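Local coordinates for protein porin (Rhodobacter blasticus, PDB 3PRN) that forms trimeric outer-membrane channels that let small hydrophilic solutes, up to about 0.6 kDa, diffuse passively, at residues 211-216 / 221-226. The protein carries 1 engineered substitution. Sequence-based numbering, arbitrary orientation.
Sequences NWYDNG and GDQVTL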
loop_
_atom_site.group_PDB
_atom_site.type_symbol
_atom_site.label_atom_id
_atom_site.label_comp_id
_atom_site.label_asym_id
_atom_site.label_seq_id
_atom_site.Cartn_x
_atom_site.Cartn_y
_atom_site.Cartn_z
ATOM N N ASN A 211 17.408 -10.130 -33.561
ATOM C CA ASN A 211 17.257 -8.748 -33.174
ATOM C C ASN A 211 18.617 -8.049 -33.307
ATOM O O ASN A 211 19.643 -8.644 -32.913
ATOM C CB ASN A 211 16.849 -8.660 -31.683
ATOM C CG ASN A 211 15.447 -9.193 -31.451
ATOM O OD1 ASN A 211 14.591 -9.187 -32.353
ATOM N ND2 ASN A 211 15.164 -9.678 -30.233
ATOM N N TRP A 212 18.608 -6.855 -33.819
ATOM C CA TRP A 212 19.782 -6.032 -33.986
ATOM C C TRP A 212 19.590 -4.738 -33.215
ATOM O O TRP A 212 18.488 -4.154 -33.310
ATOM C CB TRP A 212 19.937 -5.721 -35.523
ATOM C CG TRP A 212 21.032 -4.703 -35.727
ATOM C CD1 TRP A 212 22.395 -4.933 -35.744
ATOM C CD2 TRP A 212 20.871 -3.275 -35.839
ATOM N NE1 TRP A 212 23.073 -3.732 -35.870
ATOM C CE2 TRP A 212 22.151 -2.704 -35.923
ATOM C CE3 TRP A 212 19.754 -2.435 -35.854
ATOM C CZ2 TRP A 212 22.344 -1.332 -36.073
ATOM C CZ3 TRP A 212 19.948 -1.068 -35.971
ATOM C CH2 TRP A 212 21.235 -0.533 -36.093
ATOM N N TYR A 213 20.592 -4.244 -32.495
ATOM C CA TYR A 213 20.450 -2.959 -31.835
ATOM C C TYR A 213 21.633 -2.020 -32.120
ATOM O O TYR A 213 22.802 -2.472 -32.173
ATOM C CB TYR A 213 20.528 -3.146 -30.276
ATOM C CG TYR A 213 19.380 -4.028 -29.800
ATOM C CD1 TYR A 213 18.120 -3.453 -29.551
ATOM C CD2 TYR A 213 19.556 -5.354 -29.625
ATOM C CE1 TYR A 213 17.065 -4.276 -29.152
ATOM C CE2 TYR A 213 18.516 -6.174 -29.215
ATOM C CZ TYR A 213 17.257 -5.624 -28.997
ATOM O OH TYR A 213 16.271 -6.465 -28.588
ATOM N N ASP A 214 21.330 -0.758 -32.055
ATOM C CA ASP A 214 22.291 0.314 -31.934
ATOM C C ASP A 214 22.078 0.813 -30.481
ATOM O O ASP A 214 20.978 1.295 -30.194
ATOM C CB ASP A 214 22.004 1.435 -32.895
ATOM C CG ASP A 214 22.969 2.597 -32.721
ATOM O OD1 ASP A 214 23.462 2.922 -31.614
ATOM O OD2 ASP A 214 23.242 3.226 -33.782
ATOM N N ASN A 215 23.047 0.613 -29.624
ATOM C CA ASN A 215 23.018 0.865 -28.224
ATOM C C ASN A 215 23.442 2.258 -27.841
ATOM O O ASN A 215 23.688 2.537 -26.684
ATOM C CB ASN A 215 23.743 -0.202 -27.392
ATOM C CG ASN A 215 23.007 -1.523 -27.457
ATOM O OD1 ASN A 215 21.799 -1.618 -27.130
ATOM N ND2 ASN A 215 23.674 -2.633 -27.776
ATOM N N GLY A 216 23.437 3.177 -28.817
ATOM C CA GLY A 216 23.741 4.572 -28.526
ATOM C C GLY A 216 25.070 4.806 -27.826
ATOM O O GLY A 216 26.094 4.358 -28.354
ATOM N N GLY A 221 28.306 -0.973 -27.768
ATOM C CA GLY A 221 28.286 -0.729 -29.209
ATOM C C GLY A 221 27.104 -1.484 -29.810
ATOM O O GLY A 221 26.145 -1.886 -29.090
ATOM N N ASP A 222 27.092 -1.746 -31.103
ATOM C CA ASP A 222 26.043 -2.472 -31.765
ATOM C C ASP A 222 25.982 -3.920 -31.297
ATOM O O ASP A 222 26.951 -4.486 -30.770
ATOM C CB ASP A 222 26.162 -2.386 -33.282
ATOM C CG ASP A 222 26.023 -0.940 -33.768
ATOM O OD1 ASP A 222 25.905 0.044 -32.991
ATOM O OD2 ASP A 222 26.028 -0.772 -35.016
ATOM N N GLN A 223 24.802 -4.508 -31.492
ATOM C CA GLN A 223 24.587 -5.838 -30.929
ATOM C C GLN A 223 23.660 -6.645 -31.786
ATOM O O GLN A 223 22.674 -6.187 -32.356
ATOM C CB GLN A 223 23.940 -5.561 -29.519
ATOM C CG GLN A 223 23.384 -6.811 -28.839
ATOM C CD GLN A 223 22.840 -6.534 -27.446
ATOM O OE1 GLN A 223 22.583 -5.404 -27.043
ATOM N NE2 GLN A 223 22.641 -7.608 -26.661
ATOM N N VAL A 224 23.894 -7.950 -31.801
ATOM C CA VAL A 224 22.989 -8.819 -32.552
ATOM C C VAL A 224 22.672 -10.001 -31.655
ATOM O O VAL A 224 23.553 -10.519 -30.964
ATOM C CB VAL A 224 23.796 -9.315 -33.784
ATOM C CG1 VAL A 224 23.140 -10.522 -34.418
ATOM C CG2 VAL A 224 23.921 -8.155 -34.771
ATOM N N THR A 225 21.403 -10.387 -31.644
ATOM C CA THR A 225 20.968 -11.520 -30.825
ATOM C C THR A 225 20.158 -12.441 -31.753
ATOM O O THR A 225 19.255 -11.957 -32.439
ATOM C CB THR A 225 20.015 -11.020 -29.681
ATOM O OG1 THR A 225 20.828 -10.180 -28.853
ATOM C CG2 THR A 225 19.459 -12.173 -28.888
ATOM N N LEU A 226 20.552 -13.683 -31.718
ATOM C CA LEU A 226 19.891 -14.752 -32.450
ATOM C C LEU A 226 19.302 -15.706 -31.417
ATOM O O LEU A 226 19.979 -16.188 -30.505
ATOM C CB LEU A 226 20.909 -15.448 -33.378
ATOM C CG LEU A 226 20.415 -16.796 -33.912
ATOM C CD1 LEU A 226 19.359 -16.515 -34.969
ATOM C CD2 LEU A 226 21.610 -17.577 -34.481
HETATM O O HOH W 1 25.839 1.332 -30.769
#
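Asn215 reaches across to 221-226 with one amide nitrogen and two hydrogen bonds. Its ND2 donates to Gly221 O at 2.9 Å, meeting that carbonyl nearly end-on (C=O...N 171°). The same Asn215 ND2 donates to Gln223 OE1 at 3.1 Å, with the donor somewhat out of the carbonyl plane. Replacing Asn215 by an alanine would probably leave Gly221 O without this donor and loosen the hold on the Gln223 amide. That amide is also fixed from outside, OE1 accepting from Gln111 N and NE2 donating to Asp109 O. In Gln223 a first torsion of 169° swings CG away from the backbone N, and the extended chain runs alongside the Tyr213 ring, whose hydroxyl is hydrogen-bonded to Thr95 OG1.

Trp212 and Val224 share the face opposite Tyr213 and Gln223, where Val224 CG2 meets the indole edge 3.7 Å from Trp212 CD1. Near the turn, the like-charged Asp214 OD1 and Asp222 OD1 lie 4.0 Å apart, and one water donates to both, which would probably ease their repulsion. Asp214 OD1 also accepts from Gly216 N, forming an Asx turn.

Between the two faces, paired backbone hydrogen bonds link Asn211 with Thr225 and Tyr213 with Gln223, flanking the non-hydrogen-bonded pair Trp212-Val224. The axes of 211-214 and 223-226 approach to 4.8 Å with an angle of 164° between their directions. This is the turn end of the antiparallel hairpin 206-214/223-232, in the 16-stranded barrel typical of porins.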